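Local coordinates for protein DR2417 (Deinococcus radiodurans, PDB 4XWW) that probably degrades and matures RNA as a metal-dependent 5'-3' exonuclease, possibly also cutting internally, and works as a homodimer, at residues 391-401 and 419-429. Numbering follows the deposited sequence.
Sequences LNLTRPKFFLP and LPRPPKRTLIA
Phe-398 and Phe-399 pair in parallel with Arg-425 and Thr-426, a short edge pairing in which 425-426 is the outermost strand of the mixed sheet, beside 398-402, which pairs with 205-209 on its other side. Phe-399 supplies both main bonds: its N donates to Arg-425 O (3.1 Å) and its O accepts from Leu-427 N (3.1 Å). A weak bond from Lys-424 N to Lys-397 O precedes them. Past the paired residues, one water joins Pro-401 O and Leu-427 O to Ala-429 N. On one face of the sheet the Phe-399 ring, carried by a CG anti to its backbone N (chi1 178°), is sandwiched between Leu-391 CD2 and Pro-401 CD, while its CD2 touches Thr-426 CG2 at 3.5 Å. Pro-423 CG packs on Phe-399 CB. The two strands belong to a beta-alpha-beta unit of the metallo-beta-lactamase fold: helix 406-417 connects them and covers the Phe-399 side, with His-412 edge-to-face on that ring. His-403, a zinc ligand, follows just after strand 398-402. On the other face Phe-398 lies alongside Arg-425, whose guanidinium has Phe-398 CE1 over one face (NH2 to CE1 4.0 Å, planes 30° apart); Arg-425 NE bonds to Phe-442 O. The extended Lys-397 and Lys-424 run side by side; both reach Asp-440 in salt bridges, which would offset their like charges, and Lys-397 NZ also bonds Pro-439 O. At the helix end, Leu-391 CB meets Leu-419 CD1 at 3.6 Å; one water bridges Leu-391 O and Arg-421 O, a second Asn-392 OD1 and Arg-421 N. Arg-395 NE sits over the Arg-421 guanidinium, 3.4 Å from NH2, two donors without a bond.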
loop_
_atom_site.group_PDB
_atom_site.type_symbol
_atom_site.label_atom_id
_atom_site.label_comp_id
_atom_site.label_asym_id
_atom_site.label_seq_id
_atom_site.Cartn_x
_atom_site.Cartn_y
_atom_site.Cartn_z
ATOM N N LEU A 391 21.242 22.134 10.362
ATOM C CA LEU A 391 21.447 22.122 11.811
ATOM C C LEU A 391 22.817 22.685 12.186
ATOM O O LEU A 391 22.926 23.423 13.158
ATOM C CB LEU A 391 21.274 20.692 12.364
ATOM C CG LEU A 391 19.817 20.240 12.545
ATOM C CD1 LEU A 391 19.661 18.746 12.362
ATOM C CD2 LEU A 391 19.309 20.653 13.926
ATOM N N ASN A 392 23.853 22.377 11.410
ATOM C CA ASN A 392 25.199 22.875 11.717
ATOM C C ASN A 392 25.357 24.367 11.426
ATOM O O ASN A 392 26.079 25.069 12.132
ATOM C CB ASN A 392 26.267 22.093 10.933
ATOM C CG ASN A 392 26.510 20.684 11.484
ATOM O OD1 ASN A 392 26.330 20.421 12.676
ATOM N ND2 ASN A 392 26.926 19.777 10.608
ATOM N N LEU A 393 24.693 24.840 10.380
ATOM C CA LEU A 393 24.786 26.244 9.992
ATOM C C LEU A 393 23.987 27.156 10.931
ATOM O O LEU A 393 24.410 28.272 11.229
ATOM C CB LEU A 393 24.294 26.415 8.552
ATOM C CG LEU A 393 25.239 25.976 7.440
ATOM C CD1 LEU A 393 24.556 26.156 6.099
ATOM C CD2 LEU A 393 26.540 26.824 7.481
ATOM N N THR A 394 22.825 26.681 11.377
ATOM C CA THR A 394 21.940 27.506 12.203
ATOM C C THR A 394 22.265 27.441 13.691
ATOM O O THR A 394 21.975 28.400 14.430
ATOM C CB THR A 394 20.468 27.142 12.005
ATOM O OG1 THR A 394 20.299 25.734 12.177
ATOM C CG2 THR A 394 20.009 27.549 10.616
ATOM N N ARG A 395 22.860 26.336 14.137
ATOM C CA ARG A 395 23.246 26.203 15.548
ATOM C C ARG A 395 22.121 26.624 16.500
ATOM O O ARG A 395 22.325 27.477 17.366
ATOM C CB ARG A 395 24.502 27.039 15.843
ATOM C CG ARG A 395 25.800 26.366 15.425
ATOM C CD ARG A 395 26.726 27.325 14.676
ATOM N NE ARG A 395 27.018 28.544 15.423
ATOM C CZ ARG A 395 27.346 29.701 14.853
ATOM N NH1 ARG A 395 27.410 29.788 13.532
ATOM N NH2 ARG A 395 27.602 30.773 15.598
ATOM N N PRO A 396 20.921 26.047 16.335
ATOM C CA PRO A 396 19.753 26.582 17.040
ATOM C C PRO A 396 19.739 26.204 18.517
ATOM O O PRO A 396 20.224 25.138 18.909
ATOM C CB PRO A 396 18.583 25.923 16.308
ATOM C CG PRO A 396 19.126 24.583 15.963
ATOM C CD PRO A 396 20.576 24.824 15.583
ATOM N N LYS A 397 19.164 27.064 19.340
ATOM C CA LYS A 397 19.013 26.725 20.744
ATOM C C LYS A 397 17.940 25.656 20.892
ATOM O O LYS A 397 18.116 24.697 21.639
ATOM C CB LYS A 397 18.666 27.953 21.577
ATOM C CG LYS A 397 18.596 27.676 23.081
ATOM C CD LYS A 397 18.606 28.996 23.887
ATOM C CE LYS A 397 18.709 28.718 25.398
ATOM N NZ LYS A 397 18.551 29.938 26.238
ATOM N N PHE A 398 16.839 25.808 20.160
ATOM C CA PHE A 398 15.719 24.879 20.285
ATOM C C PHE A 398 15.332 24.328 18.917
ATOM O O PHE A 398 15.586 24.969 17.901
ATOM C CB PHE A 398 14.549 25.584 20.959
ATOM C CG PHE A 398 14.865 26.051 22.365
ATOM C CD1 PHE A 398 15.311 25.145 23.307
ATOM C CD2 PHE A 398 14.721 27.385 22.733
ATOM C CE1 PHE A 398 15.603 25.558 24.605
ATOM C CE2 PHE A 398 15.018 27.814 24.028
ATOM C CZ PHE A 398 15.460 26.891 24.968
ATOM N N PHE A 399 14.741 23.136 18.872
ATOM C CA PHE A 399 14.522 22.488 17.591
ATOM C C PHE A 399 13.163 21.782 17.541
ATOM O O PHE A 399 12.818 21.008 18.445
ATOM C CB PHE A 399 15.688 21.521 17.331
ATOM C CG PHE A 399 15.581 20.721 16.059
ATOM C CD1 PHE A 399 15.119 21.290 14.883
ATOM C CD2 PHE A 399 15.997 19.401 16.045
ATOM C CE1 PHE A 399 15.044 20.527 13.713
ATOM C CE2 PHE A 399 15.936 18.639 14.893
ATOM C CZ PHE A 399 15.451 19.197 13.725
ATOM N N LEU A 400 12.400 22.076 16.480
ATOM C CA LEU A 400 11.119 21.432 16.198
ATOM C C LEU A 400 11.160 20.718 14.859
ATOM O O LEU A 400 10.884 21.320 13.823
ATOM C CB LEU A 400 9.971 22.446 16.158
ATOM C CG LEU A 400 9.287 22.929 17.429
ATOM C CD1 LEU A 400 8.171 23.901 17.047
ATOM C CD2 LEU A 400 8.714 21.753 18.201
ATOM N N PRO A 401 11.493 19.423 14.868
ATOM C CA PRO A 401 11.426 18.675 13.608
ATOM C C PRO A 401 9.975 18.588 13.136
ATOM O O PRO A 401 9.071 18.284 13.927
ATOM C CB PRO A 401 12.007 17.306 13.978
ATOM C CG PRO A 401 11.912 17.243 15.491
ATOM C CD PRO A 401 12.102 18.646 15.957
ATOM N N LEU A 419 25.536 15.645 16.045
ATOM C CA LEU A 419 26.307 16.782 15.508
ATOM C C LEU A 419 27.129 17.526 16.558
ATOM O O LEU A 419 26.922 17.339 17.760
ATOM C CB LEU A 419 25.349 17.741 14.794
ATOM C CG LEU A 419 24.505 17.011 13.743
ATOM C CD1 LEU A 419 23.578 17.979 13.006
ATOM C CD2 LEU A 419 25.375 16.214 12.751
ATOM N N PRO A 420 28.084 18.374 16.116
ATOM C CA PRO A 420 28.975 19.002 17.104
ATOM C C PRO A 420 28.272 19.891 18.142
ATOM O O PRO A 420 28.759 19.974 19.264
ATOM C CB PRO A 420 29.923 19.835 16.238
ATOM C CG PRO A 420 29.964 19.116 14.932
ATOM C CD PRO A 420 28.580 18.548 14.734
ATOM N N ARG A 421 27.166 20.534 17.784
ATOM C CA ARG A 421 26.471 21.426 18.718
ATOM C C ARG A 421 24.976 21.184 18.699
ATOM O O ARG A 421 24.223 21.972 18.128
ATOM C CB ARG A 421 26.750 22.891 18.393
ATOM C CG ARG A 421 28.225 23.261 18.460
ATOM C CD ARG A 421 28.398 24.695 18.929
ATOM N NE ARG A 421 29.189 25.493 17.998
ATOM C CZ ARG A 421 29.050 26.806 17.852
ATOM N NH1 ARG A 421 28.144 27.459 18.568
ATOM N NH2 ARG A 421 29.808 27.466 16.985
ATOM N N PRO A 422 24.539 20.097 19.343
ATOM C CA PRO A 422 23.116 19.742 19.376
ATOM C C PRO A 422 22.304 20.853 20.014
ATOM O O PRO A 422 22.848 21.616 20.817
ATOM C CB PRO A 422 23.084 18.479 20.249
ATOM C CG PRO A 422 24.492 17.983 20.263
ATOM C CD PRO A 422 25.350 19.189 20.166
ATOM N N PRO A 423 21.019 20.954 19.662
ATOM C CA PRO A 423 20.162 21.949 20.313
ATOM C C PRO A 423 20.072 21.690 21.799
ATOM O O PRO A 423 20.198 20.539 22.224
ATOM C CB PRO A 423 18.794 21.739 19.656
ATOM C CG PRO A 423 19.061 20.944 18.425
ATOM C CD PRO A 423 20.277 20.119 18.707
ATOM N N LYS A 424 19.863 22.744 22.576
ATOM C CA LYS A 424 19.653 22.595 24.008
ATOM C C LYS A 424 18.505 21.638 24.297
ATOM O O LYS A 424 18.607 20.770 25.173
ATOM C CB LYS A 424 19.372 23.946 24.645
ATOM C CG LYS A 424 19.064 23.830 26.127
ATOM C CD LYS A 424 19.236 25.146 26.830
ATOM C CE LYS A 424 19.080 24.951 28.332
ATOM N NZ LYS A 424 19.150 26.224 29.086
ATOM N N ARG A 425 17.407 21.800 23.560
ATOM C CA ARG A 425 16.270 20.900 23.694
ATOM C C ARG A 425 15.540 20.745 22.362
ATOM O O ARG A 425 15.419 21.695 21.582
ATOM C CB ARG A 425 15.294 21.391 24.776
ATOM C CG ARG A 425 14.181 20.381 25.081
ATOM C CD ARG A 425 13.514 20.604 26.441
ATOM N NE ARG A 425 13.301 22.017 26.732
ATOM C CZ ARG A 425 13.994 22.708 27.632
ATOM N NH1 ARG A 425 14.944 22.113 28.343
ATOM N NH2 ARG A 425 13.736 23.995 27.828
ATOM N N THR A 426 15.076 19.532 22.108
ATOM C CA THR A 426 14.309 19.246 20.902
ATOM C C THR A 426 12.964 18.686 21.326
ATOM O O THR A 426 12.905 17.809 22.194
ATOM C CB THR A 426 15.032 18.244 19.994
ATOM O OG1 THR A 426 16.313 18.767 19.619
ATOM C CG2 THR A 426 14.210 17.963 18.736
ATOM N N LEU A 427 11.881 19.196 20.743
ATOM C CA LEU A 427 10.557 18.653 21.039
ATOM C C LEU A 427 9.939 17.999 19.817
ATOM O O LEU A 427 10.180 18.427 18.688
ATOM C CB LEU A 427 9.619 19.734 21.544
ATOM C CG LEU A 427 10.005 20.349 22.878
ATOM C CD1 LEU A 427 9.058 21.491 23.199
ATOM C CD2 LEU A 427 10.000 19.287 23.983
ATOM N N ILE A 428 9.144 16.960 20.058
ATOM C CA ILE A 428 8.405 16.297 18.985
ATOM C C ILE A 428 6.960 16.794 19.074
ATOM O O ILE A 428 6.179 16.311 19.897
ATOM C CB ILE A 428 8.455 14.739 19.082
ATOM C CG1 ILE A 428 9.893 14.202 19.192
ATOM C CG2 ILE A 428 7.750 14.128 17.880
ATOM C CD1 ILE A 428 10.773 14.480 17.990
ATOM N N ALA A 429 6.611 17.791 18.265
ATOM C CA ALA A 429 5.287 18.387 18.391
ATOM C C ALA A 429 4.212 17.554 17.692
ATOM O O ALA A 429 4.482 16.803 16.735
ATOM C CB ALA A 429 5.284 19.837 17.865
HETATM O O HOH W 1 23.332 22.065 15.428
HETATM O O HOH W 2 26.138 21.465 15.228
HETATM O O HOH W 3 8.471 18.921 16.450
#